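Local coordinates for protein ribonucleoside-diphosphate reductase small chain 2 (Saccharomyces cerevisiae, PDB 1JK0) that forms, with its partner small chain, the small subunit of ribonucleotide reductase, making deoxyribonucleotides for DNA synthesis, and is required for that partner's folding and assembly with the large subunits, at residues Tyr42-Ala47 with Phe231-Thr236; Glu102-Gln107 with Ser115-Gln120; Glu165-Asn170 with Ile247-Glu252. All blocks are in the same frame, centred on the assembly; numbering follows the deposited sequence.

Contact 1 (Tyr42-Ala47 with Phe231-Thr236); sequences YHEIWA and FAHLRT
Glu44 and His233 have the nearest CA atoms of the two segments, 9.6 Å apart, so two side chains reaching from opposite directions bridge the gap. Glu44 lies in the first turn of helix 43-54, behind Tyr42 at the N-cap. His233 is the first residue to leave helical geometry after helix 207-232. The carboxylate of Glu44 meets the imidazole at its edge, near the ring plane. The two flat groups are almost coplanar, with planes 7° apart. Glu44 OE1 is 2.9 Å from His233 CD2. It is also 3.2 Å from His233 NE2, but the angle is poor for a hydrogen bond. Glu44 CB also lies at the ring edge, in plane, 3.6 Å from His233 NE2. The bend of the Glu44 chain at chi2 (63°) swings the carboxylate round to this edge. This is a surface contact at one end of the ferritin-like helical bundle of the small chain. Behind it, Glu44 packs on Leu229, and Ile45 on Phe226, Leu229 and Leu230, all of helix 207-232. The backbone N of Tyr42 bonds to Glu112 on helix 111-138. On the other segment, the chain turns after the helix with a bond of 2.7 Å from Leu234 N to Phe231 O. Arg235 N and Thr236 OG1 are then held by the carboxylate of Glu25.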
loop_
_atom_site.group_PDB
_atom_site.type_symbol
_atom_site.label_atom_id
_atom_site.label_comp_id
_atom_site.label_asym_id
_atom_site.label_seq_id
_atom_site.Cartn_x
_atom_site.Cartn_y
_atom_site.Cartn_z
ATOM N N TYR B 42 -8.574 7.765 16.615
ATOM C CA TYR B 42 -8.396 6.425 17.173
ATOM C C TYR B 42 -6.995 6.236 17.741
ATOM O O TYR B 42 -6.161 5.513 17.167
ATOM C CB TYR B 42 -8.664 5.361 16.114
ATOM C CG TYR B 42 -10.092 5.359 15.630
ATOM C CD1 TYR B 42 -10.471 6.140 14.541
ATOM C CD2 TYR B 42 -11.077 4.615 16.290
ATOM C CE1 TYR B 42 -11.801 6.190 14.115
ATOM C CE2 TYR B 42 -12.417 4.655 15.872
ATOM C CZ TYR B 42 -12.772 5.452 14.781
ATOM O OH TYR B 42 -14.089 5.548 14.376
ATOM N N HIS B 43 -6.770 6.855 18.901
ATOM C CA HIS B 43 -5.481 6.826 19.581
ATOM C C HIS B 43 -4.910 5.441 19.799
ATOM O O HIS B 43 -3.727 5.208 19.596
ATOM C CB HIS B 43 -5.596 7.556 20.914
ATOM C CG HIS B 43 -6.038 8.979 20.780
ATOM N ND1 HIS B 43 -5.312 9.919 20.084
ATOM C CD2 HIS B 43 -7.151 9.614 21.218
ATOM C CE1 HIS B 43 -5.960 11.071 20.094
ATOM N NE2 HIS B 43 -7.078 10.912 20.777
ATOM N N GLU B 44 -5.771 4.529 20.218
ATOM C CA GLU B 44 -5.398 3.150 20.488
ATOM C C GLU B 44 -4.840 2.410 19.278
ATOM O O GLU B 44 -3.707 1.933 19.328
ATOM C CB GLU B 44 -6.602 2.378 21.050
ATOM C CG GLU B 44 -7.956 3.135 21.015
ATOM C CD GLU B 44 -8.467 3.486 19.612
ATOM O OE1 GLU B 44 -9.622 3.165 19.297
ATOM O OE2 GLU B 44 -7.731 4.084 18.822
ATOM N N ILE B 45 -5.613 2.303 18.194
ATOM C CA ILE B 45 -5.095 1.590 17.027
ATOM C C ILE B 45 -3.889 2.317 16.437
ATOM O O ILE B 45 -2.981 1.664 15.920
ATOM C CB ILE B 45 -6.175 1.346 15.919
ATOM C CG1 ILE B 45 -6.644 2.658 15.334
ATOM C CG2 ILE B 45 -7.379 0.617 16.494
ATOM C CD1 ILE B 45 -7.838 2.490 14.416
ATOM N N TRP B 46 -3.861 3.651 16.548
ATOM C CA TRP B 46 -2.739 4.453 16.021
ATOM C C TRP B 46 -1.444 4.103 16.753
ATOM O O TRP B 46 -0.398 3.912 16.123
ATOM C CB TRP B 46 -3.025 5.964 16.162
ATOM C CG TRP B 46 -2.025 6.941 15.505
ATOM C CD1 TRP B 46 -1.363 7.979 16.132
ATOM C CD2 TRP B 46 -1.708 7.072 14.109
ATOM N NE1 TRP B 46 -0.675 8.744 15.215
ATOM C CE2 TRP B 46 -0.867 8.211 13.968
ATOM C CE3 TRP B 46 -2.054 6.350 12.963
ATOM C CZ2 TRP B 46 -0.374 8.632 12.725
ATOM C CZ3 TRP B 46 -1.556 6.780 11.720
ATOM C CH2 TRP B 46 -0.730 7.909 11.619
ATOM N N ALA B 47 -1.514 4.025 18.081
ATOM C CA ALA B 47 -0.343 3.687 18.879
ATOM C C ALA B 47 0.049 2.259 18.525
ATOM O O ALA B 47 1.225 1.899 18.576
ATOM C CB ALA B 47 -0.652 3.804 20.351
ATOM N N PHE B 231 -11.777 -5.721 18.547
ATOM C CA PHE B 231 -12.865 -6.383 19.244
ATOM C C PHE B 231 -13.237 -5.579 20.495
ATOM O O PHE B 231 -14.391 -5.189 20.680
ATOM C CB PHE B 231 -12.446 -7.793 19.657
ATOM C CG PHE B 231 -13.563 -8.603 20.249
ATOM C CD1 PHE B 231 -14.495 -9.231 19.427
ATOM C CD2 PHE B 231 -13.700 -8.712 21.627
ATOM C CE1 PHE B 231 -15.546 -9.955 19.968
ATOM C CE2 PHE B 231 -14.746 -9.431 22.182
ATOM C CZ PHE B 231 -15.673 -10.054 21.355
ATOM N N ALA B 232 -12.247 -5.323 21.341
ATOM C CA ALA B 232 -12.473 -4.576 22.569
ATOM C C ALA B 232 -13.293 -3.317 22.355
ATOM O O ALA B 232 -14.091 -2.939 23.203
ATOM C CB ALA B 232 -11.152 -4.222 23.203
ATOM N N HIS B 233 -13.115 -2.663 21.219
ATOM C CA HIS B 233 -13.856 -1.438 20.965
ATOM C C HIS B 233 -15.223 -1.647 20.336
ATOM O O HIS B 233 -15.884 -0.697 19.934
ATOM C CB HIS B 233 -13.003 -0.494 20.116
ATOM C CG HIS B 233 -11.755 -0.052 20.809
ATOM N ND1 HIS B 233 -11.478 -0.394 22.116
ATOM C CD2 HIS B 233 -10.706 0.688 20.384
ATOM C CE1 HIS B 233 -10.311 0.113 22.466
ATOM N NE2 HIS B 233 -9.821 0.776 21.433
ATOM N N LEU B 234 -15.655 -2.897 20.262
ATOM C CA LEU B 234 -16.950 -3.209 19.691
ATOM C C LEU B 234 -18.014 -3.047 20.771
ATOM O O LEU B 234 -17.886 -3.599 21.865
ATOM C CB LEU B 234 -16.938 -4.636 19.156
ATOM C CG LEU B 234 -17.212 -4.836 17.664
ATOM C CD1 LEU B 234 -16.609 -3.718 16.819
ATOM C CD2 LEU B 234 -16.652 -6.184 17.275
ATOM N N ARG B 235 -19.057 -2.282 20.456
ATOM C CA ARG B 235 -20.150 -2.009 21.386
ATOM C C ARG B 235 -21.046 -3.211 21.672
ATOM O O ARG B 235 -21.606 -3.348 22.764
ATOM C CB ARG B 235 -21.008 -0.893 20.828
ATOM C CG ARG B 235 -20.316 0.427 20.787
ATOM C CD ARG B 235 -21.119 1.351 19.924
ATOM N NE ARG B 235 -20.624 2.712 19.962
ATOM C CZ ARG B 235 -21.264 3.723 19.398
ATOM N NH1 ARG B 235 -22.405 3.498 18.760
ATOM N NH2 ARG B 235 -20.777 4.951 19.487
ATOM N N THR B 236 -21.176 -4.065 20.665
ATOM C CA THR B 236 -21.995 -5.264 20.732
ATOM C C THR B 236 -21.075 -6.476 20.589
ATOM O O THR B 236 -20.618 -6.786 19.486
ATOM C CB THR B 236 -23.004 -5.281 19.565
ATOM O OG1 THR B 236 -23.480 -3.952 19.333
ATOM C CG2 THR B 236 -24.178 -6.183 19.877
#

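Contact 2 (Glu102-Gln107 with Ser115-Gln120); sequences ENFSAQ and SFYGFQ
Tyr117 packs against Phe104 and Ser105, joining short helix 101-107 to long helix 111-138 in the ferritin-like helical bundle of the small chain. The two helices follow each other after a brief turn. Their backbones come close, with Ser105 CA and Tyr117 CA 6.0 Å apart. The contact is buried and made by van der Waals packing. The ring of Tyr117 lies obliquely against the helix backbone at Ser105, with its CD2 3.3 Å from Ser105 CA. The same CD2 is 3.4 Å from Ser105 CB. Ser105 turns OG anti to its own N (chi1 -176°), and this hydroxyl oxygen sits beside the tyrosine methylene, 3.5 Å from Tyr117 CB. The far end of the ring reaches Phe104, where Tyr117 CZ is 3.9 Å from Phe104 CB. The phenol oxygen comes to the same methylene, Tyr117 OH lying 3.7 Å from Phe104 CB. Tyr117 has CG anti to its carbonyl carbon (chi1 -82°), which sends the ring across to helix 101-107. The ring of Phe104 itself leads away from this contact and stacks on Phe182 of helix 175-188. Further out, the ring of Phe226 meets that of Tyr117 edge-to-face, while Leu230 and Leu108 also touch Tyr117. The carbonyl O of Ser105 accepts a hydrogen bond from NZ of Lys114, one residue before the segment 115-120.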
loop_
_atom_site.group_PDB
_atom_site.type_symbol
_atom_site.label_atom_id
_atom_site.label_comp_id
_atom_site.label_asym_id
_atom_site.label_seq_id
_atom_site.Cartn_x
_atom_site.Cartn_y
_atom_site.Cartn_z
ATOM N N GLU B 102 -6.891 -8.069 3.692
ATOM C CA GLU B 102 -7.463 -7.008 2.867
ATOM C C GLU B 102 -8.951 -6.788 3.184
ATOM O O GLU B 102 -9.436 -5.655 3.202
ATOM C CB GLU B 102 -7.333 -7.361 1.386
ATOM C CG GLU B 102 -5.991 -7.090 0.736
ATOM C CD GLU B 102 -4.925 -8.069 1.152
ATOM O OE1 GLU B 102 -5.269 -9.227 1.484
ATOM O OE2 GLU B 102 -3.736 -7.686 1.123
ATOM N N ASN B 103 -9.675 -7.876 3.418
ATOM C CA ASN B 103 -11.094 -7.773 3.716
ATOM C C ASN B 103 -11.321 -7.111 5.046
ATOM O O ASN B 103 -12.201 -6.269 5.172
ATOM C CB ASN B 103 -11.766 -9.147 3.719
ATOM C CG ASN B 103 -11.859 -9.747 2.342
ATOM O OD1 ASN B 103 -12.026 -9.028 1.349
ATOM N ND2 ASN B 103 -11.764 -11.076 2.266
ATOM N N PHE B 104 -10.546 -7.507 6.046
ATOM C CA PHE B 104 -10.684 -6.903 7.355
ATOM C C PHE B 104 -10.373 -5.415 7.256
ATOM O O PHE B 104 -11.075 -4.573 7.825
ATOM C CB PHE B 104 -9.748 -7.561 8.364
ATOM C CG PHE B 104 -10.251 -8.882 8.882
ATOM C CD1 PHE B 104 -10.165 -10.037 8.102
ATOM C CD2 PHE B 104 -10.835 -8.966 10.138
ATOM C CE1 PHE B 104 -10.657 -11.258 8.571
ATOM C CE2 PHE B 104 -11.325 -10.170 10.614
ATOM C CZ PHE B 104 -11.237 -11.325 9.829
ATOM N N SER B 105 -9.330 -5.097 6.502
ATOM C CA SER B 105 -8.905 -3.714 6.316
ATOM C C SER B 105 -9.969 -2.885 5.601
ATOM O O SER B 105 -10.089 -1.683 5.828
ATOM C CB SER B 105 -7.590 -3.687 5.524
ATOM O OG SER B 105 -7.093 -2.372 5.396
ATOM N N ALA B 106 -10.732 -3.539 4.732
ATOM C CA ALA B 106 -11.772 -2.874 3.971
ATOM C C ALA B 106 -12.987 -2.566 4.847
ATOM O O ALA B 106 -13.771 -1.660 4.556
ATOM C CB ALA B 106 -12.180 -3.740 2.797
ATOM N N GLN B 107 -13.134 -3.310 5.933
ATOM C CA GLN B 107 -14.256 -3.109 6.824
ATOM C C GLN B 107 -13.983 -2.055 7.888
ATOM O O GLN B 107 -14.899 -1.384 8.359
ATOM C CB GLN B 107 -14.607 -4.430 7.477
ATOM C CG GLN B 107 -14.795 -5.542 6.482
ATOM C CD GLN B 107 -15.440 -6.747 7.096
ATOM O OE1 GLN B 107 -16.580 -6.677 7.543
ATOM N NE2 GLN B 107 -14.718 -7.864 7.129
ATOM N N SER B 115 -3.793 1.845 8.113
ATOM C CA SER B 115 -2.347 1.991 8.110
ATOM C C SER B 115 -1.734 0.763 8.778
ATOM O O SER B 115 -0.740 0.204 8.294
ATOM C CB SER B 115 -1.935 3.253 8.862
ATOM O OG SER B 115 -2.500 4.386 8.230
ATOM N N PHE B 116 -2.337 0.329 9.881
ATOM C CA PHE B 116 -1.813 -0.830 10.588
ATOM C C PHE B 116 -1.859 -2.056 9.673
ATOM O O PHE B 116 -0.893 -2.815 9.593
ATOM C CB PHE B 116 -2.605 -1.098 11.880
ATOM C CG PHE B 116 -2.097 -2.283 12.665
ATOM C CD1 PHE B 116 -2.277 -3.579 12.196
ATOM C CD2 PHE B 116 -1.365 -2.095 13.827
ATOM C CE1 PHE B 116 -1.727 -4.667 12.871
ATOM C CE2 PHE B 116 -0.809 -3.170 14.506
ATOM C CZ PHE B 116 -0.989 -4.461 14.025
ATOM N N TYR B 117 -2.984 -2.227 8.982
ATOM C CA TYR B 117 -3.172 -3.357 8.078
ATOM C C TYR B 117 -2.228 -3.345 6.887
ATOM O O TYR B 117 -1.673 -4.386 6.521
ATOM C CB TYR B 117 -4.629 -3.414 7.593
ATOM C CG TYR B 117 -5.540 -4.094 8.592
ATOM C CD1 TYR B 117 -5.102 -5.230 9.286
ATOM C CD2 TYR B 117 -6.826 -3.621 8.841
ATOM C CE1 TYR B 117 -5.910 -5.870 10.196
ATOM C CE2 TYR B 117 -7.653 -4.269 9.759
ATOM C CZ TYR B 117 -7.190 -5.395 10.433
ATOM O OH TYR B 117 -7.995 -6.083 11.326
ATOM N N GLY B 118 -2.052 -2.174 6.283
ATOM C CA GLY B 118 -1.155 -2.064 5.152
ATOM C C GLY B 118 0.255 -2.461 5.562
ATOM O O GLY B 118 1.039 -2.977 4.748
ATOM N N PHE B 119 0.575 -2.231 6.833
ATOM C CA PHE B 119 1.896 -2.545 7.347
ATOM C C PHE B 119 2.018 -4.031 7.566
ATOM O O PHE B 119 3.048 -4.644 7.261
ATOM C CB PHE B 119 2.136 -1.845 8.671
ATOM C CG PHE B 119 3.575 -1.673 9.000
ATOM C CD1 PHE B 119 4.309 -0.669 8.397
ATOM C CD2 PHE B 119 4.207 -2.524 9.883
ATOM C CE1 PHE B 119 5.664 -0.508 8.673
ATOM C CE2 PHE B 119 5.568 -2.368 10.168
ATOM C CZ PHE B 119 6.294 -1.358 9.556
ATOM N N GLN B 120 0.964 -4.611 8.118
ATOM C CA GLN B 120 0.953 -6.033 8.378
ATOM C C GLN B 120 1.146 -6.835 7.096
ATOM O O GLN B 120 2.050 -7.656 7.038
ATOM C CB GLN B 120 -0.342 -6.430 9.077
ATOM C CG GLN B 120 -0.459 -7.892 9.339
ATOM C CD GLN B 120 -1.748 -8.229 10.013
ATOM O OE1 GLN B 120 -2.149 -9.387 10.055
ATOM N NE2 GLN B 120 -2.414 -7.220 10.560
#

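Contact 3 (Glu165-Asn170 with Ile247-Glu252); sequences ERWISN and ITEAVE
Arg166 and the next residue, Trp167, both meet Glu249 of helix 240-258. The Arg166 chain starts extended, with CG anti to the backbone N (chi1 -162°), and bends at chi3. Its guanidinium forms a salt bridge with Glu249, NH1 to OE2 at 2.7 Å, although the position of OE2 is less certain. As modelled, the acid comes over one face of the guanidinium and not in its plane, and the two planes are 81° apart. The pair therefore does not appear to be the flat, two-pronged kind. Replacing Arg166 by an alanine would probably leave the Glu249 carboxylate without this positive partner and uncover part of the indole face. That face belongs to Trp167, where Arg166 CD lies 3.5 Å above the ring plane, toward its rim. Glu249 reaches the edge of the same indole, near its plane, with OE1 3.6 Å from Trp167 CZ2. Its chain is extended beyond CG, so the carboxylate spans the gap between the segments. Ile168 packs instead on Leu100 and Ala181. Ser169, a known phosphorylation site of this protein, is unmodified here. Asn170 turns back, and its ND2 makes a weak hydrogen bond of 3.3 Å to Arg166 O. In this all-helical fold Trp167 packs on Ala181 of helix 175-188 and on Ile242 and Ile246 of helix 240-258. From helix 240-258, Ile247 packs on helix 175-188, and both Ile247 and Val251 pack on helix 277-288.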
loop_
_atom_site.group_PDB
_atom_site.type_symbol
_atom_site.label_atom_id
_atom_site.label_comp_id
_atom_site.label_asym_id
_atom_site.label_seq_id
_atom_site.Cartn_x
_atom_site.Cartn_y
_atom_site.Cartn_z
ATOM N N GLU B 165 -13.264 -21.129 6.590
ATOM C CA GLU B 165 -14.461 -21.242 5.761
ATOM C C GLU B 165 -15.716 -21.205 6.627
ATOM O O GLU B 165 -16.821 -20.984 6.131
ATOM C CB GLU B 165 -14.440 -22.553 4.977
ATOM C CG GLU B 165 -15.648 -22.744 4.081
ATOM C CD GLU B 165 -15.704 -21.715 2.972
ATOM O OE1 GLU B 165 -16.791 -21.138 2.745
ATOM O OE2 GLU B 165 -14.659 -21.491 2.321
ATOM N N ARG B 166 -15.529 -21.406 7.927
ATOM C CA ARG B 166 -16.636 -21.438 8.875
ATOM C C ARG B 166 -17.036 -20.080 9.462
ATOM O O ARG B 166 -18.179 -19.644 9.310
ATOM C CB ARG B 166 -16.294 -22.418 10.010
ATOM C CG ARG B 166 -17.481 -22.887 10.842
ATOM C CD ARG B 166 -17.058 -23.772 12.024
ATOM N NE ARG B 166 -16.388 -25.006 11.615
ATOM C CZ ARG B 166 -15.069 -25.157 11.508
ATOM N NH1 ARG B 166 -14.254 -24.148 11.781
ATOM N NH2 ARG B 166 -14.564 -26.322 11.127
ATOM N N TRP B 167 -16.096 -19.411 10.124
ATOM C CA TRP B 167 -16.396 -18.129 10.750
ATOM C C TRP B 167 -16.080 -16.869 9.940
ATOM O O TRP B 167 -16.786 -15.869 10.062
ATOM C CB TRP B 167 -15.691 -18.041 12.101
ATOM C CG TRP B 167 -15.827 -19.271 12.962
ATOM C CD1 TRP B 167 -14.969 -20.327 13.014
ATOM C CD2 TRP B 167 -16.849 -19.537 13.935
ATOM N NE1 TRP B 167 -15.385 -21.231 13.966
ATOM C CE2 TRP B 167 -16.535 -20.770 14.546
ATOM C CE3 TRP B 167 -17.997 -18.852 14.351
ATOM C CZ2 TRP B 167 -17.323 -21.330 15.550
ATOM C CZ3 TRP B 167 -18.783 -19.412 15.354
ATOM C CH2 TRP B 167 -18.438 -20.639 15.941
ATOM N N ILE B 168 -15.036 -16.905 9.114
ATOM C CA ILE B 168 -14.651 -15.736 8.317
ATOM C C ILE B 168 -15.284 -15.620 6.926
ATOM O O ILE B 168 -15.907 -14.609 6.610
ATOM C CB ILE B 168 -13.121 -15.669 8.110
ATOM C CG1 ILE B 168 -12.399 -15.673 9.452
ATOM C CG2 ILE B 168 -12.763 -14.427 7.305
ATOM C CD1 ILE B 168 -10.898 -15.686 9.300
ATOM N N SER B 169 -15.101 -16.644 6.091
ATOM C CA SER B 169 -15.626 -16.630 4.719
ATOM C C SER B 169 -17.144 -16.755 4.644
ATOM O O SER B 169 -17.790 -16.080 3.840
ATOM C CB SER B 169 -14.980 -17.749 3.893
ATOM O OG SER B 169 -13.571 -17.595 3.830
ATOM N N ASN B 170 -17.702 -17.624 5.485
ATOM C CA ASN B 170 -19.143 -17.854 5.541
ATOM C C ASN B 170 -19.921 -16.541 5.608
ATOM O O ASN B 170 -19.652 -15.687 6.452
ATOM C CB ASN B 170 -19.477 -18.748 6.752
ATOM C CG ASN B 170 -20.954 -18.734 7.109
ATOM O OD1 ASN B 170 -21.813 -18.697 6.230
ATOM N ND2 ASN B 170 -21.254 -18.782 8.403
ATOM N N ILE B 247 -12.338 -20.613 19.254
ATOM C CA ILE B 247 -10.967 -20.927 19.640
ATOM C C ILE B 247 -10.707 -22.430 19.705
ATOM O O ILE B 247 -9.766 -22.936 19.086
ATOM C CB ILE B 247 -10.622 -20.326 21.014
ATOM C CG1 ILE B 247 -10.266 -18.850 20.857
ATOM C CG2 ILE B 247 -9.476 -21.102 21.653
ATOM C CD1 ILE B 247 -11.421 -17.987 20.430
ATOM N N THR B 248 -11.534 -23.132 20.474
ATOM C CA THR B 248 -11.399 -24.572 20.638
ATOM C C THR B 248 -11.140 -25.234 19.294
ATOM O O THR B 248 -10.130 -25.922 19.121
ATOM C CB THR B 248 -12.662 -25.177 21.275
ATOM O OG1 THR B 248 -12.813 -24.671 22.604
ATOM C CG2 THR B 248 -12.555 -26.687 21.347
ATOM N N GLU B 249 -12.042 -25.017 18.341
ATOM C CA GLU B 249 -11.896 -25.600 17.009
ATOM C C GLU B 249 -10.497 -25.397 16.409
ATOM O O GLU B 249 -9.932 -26.325 15.830
ATOM C CB GLU B 249 -12.946 -25.021 16.055
ATOM C CG GLU B 249 -14.369 -25.187 16.535
ATOM C CD GLU B 249 -15.387 -24.917 15.444
ATOM O OE1 GLU B 249 -16.591 -24.831 15.769
ATOM O OE2 GLU B 249 -14.993 -24.805 14.262
ATOM N N ALA B 250 -9.949 -24.190 16.547
ATOM C CA ALA B 250 -8.622 -23.879 16.019
ATOM C C ALA B 250 -7.558 -24.585 16.846
ATOM O O ALA B 250 -6.473 -24.899 16.349
ATOM C CB ALA B 250 -8.382 -22.378 16.033
ATOM N N VAL B 251 -7.859 -24.823 18.115
ATOM C CA VAL B 251 -6.913 -25.515 18.969
ATOM C C VAL B 251 -6.899 -26.976 18.531
ATOM O O VAL B 251 -5.873 -27.644 18.603
ATOM C CB VAL B 251 -7.306 -25.399 20.456
ATOM C CG1 VAL B 251 -6.332 -26.180 21.315
ATOM C CG2 VAL B 251 -7.309 -23.935 20.873
ATOM N N GLU B 252 -8.039 -27.466 18.058
ATOM C CA GLU B 252 -8.115 -28.844 17.586
ATOM C C GLU B 252 -7.404 -28.956 16.242
ATOM O O GLU B 252 -6.627 -29.885 16.018
ATOM C CB GLU B 252 -9.572 -29.296 17.435
ATOM C CG GLU B 252 -10.343 -29.398 18.748
ATOM C CD GLU B 252 -11.817 -29.717 18.529
ATOM O OE1 GLU B 252 -12.596 -29.641 19.508
ATOM O OE2 GLU B 252 -12.194 -30.046 17.381
#

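All three contacts lie in one ferritin-like helical bundle, on or beside its helices. Along the chain, contact 2 is nested inside the loop closed by contact 1. Contact 3 follows contact 2 and alternates with contact 1. The centres of contacts 1 and 2 are about 14 Å apart, with Phe226 of helix 207-232 packing on both. Contacts 2 and 3 have centres about 20 Å apart but touch, Phe104 CE1 lying 4.0 Å from Ile168 CG2. Contacts 1 and 3, on consecutive helices 207-232 and 240-258, have centres about 23 Å apart. Contacts 1 and 3 join distant parts of the chain, contact 2 two successive helices. All lie away from the predicted active-site Tyr131.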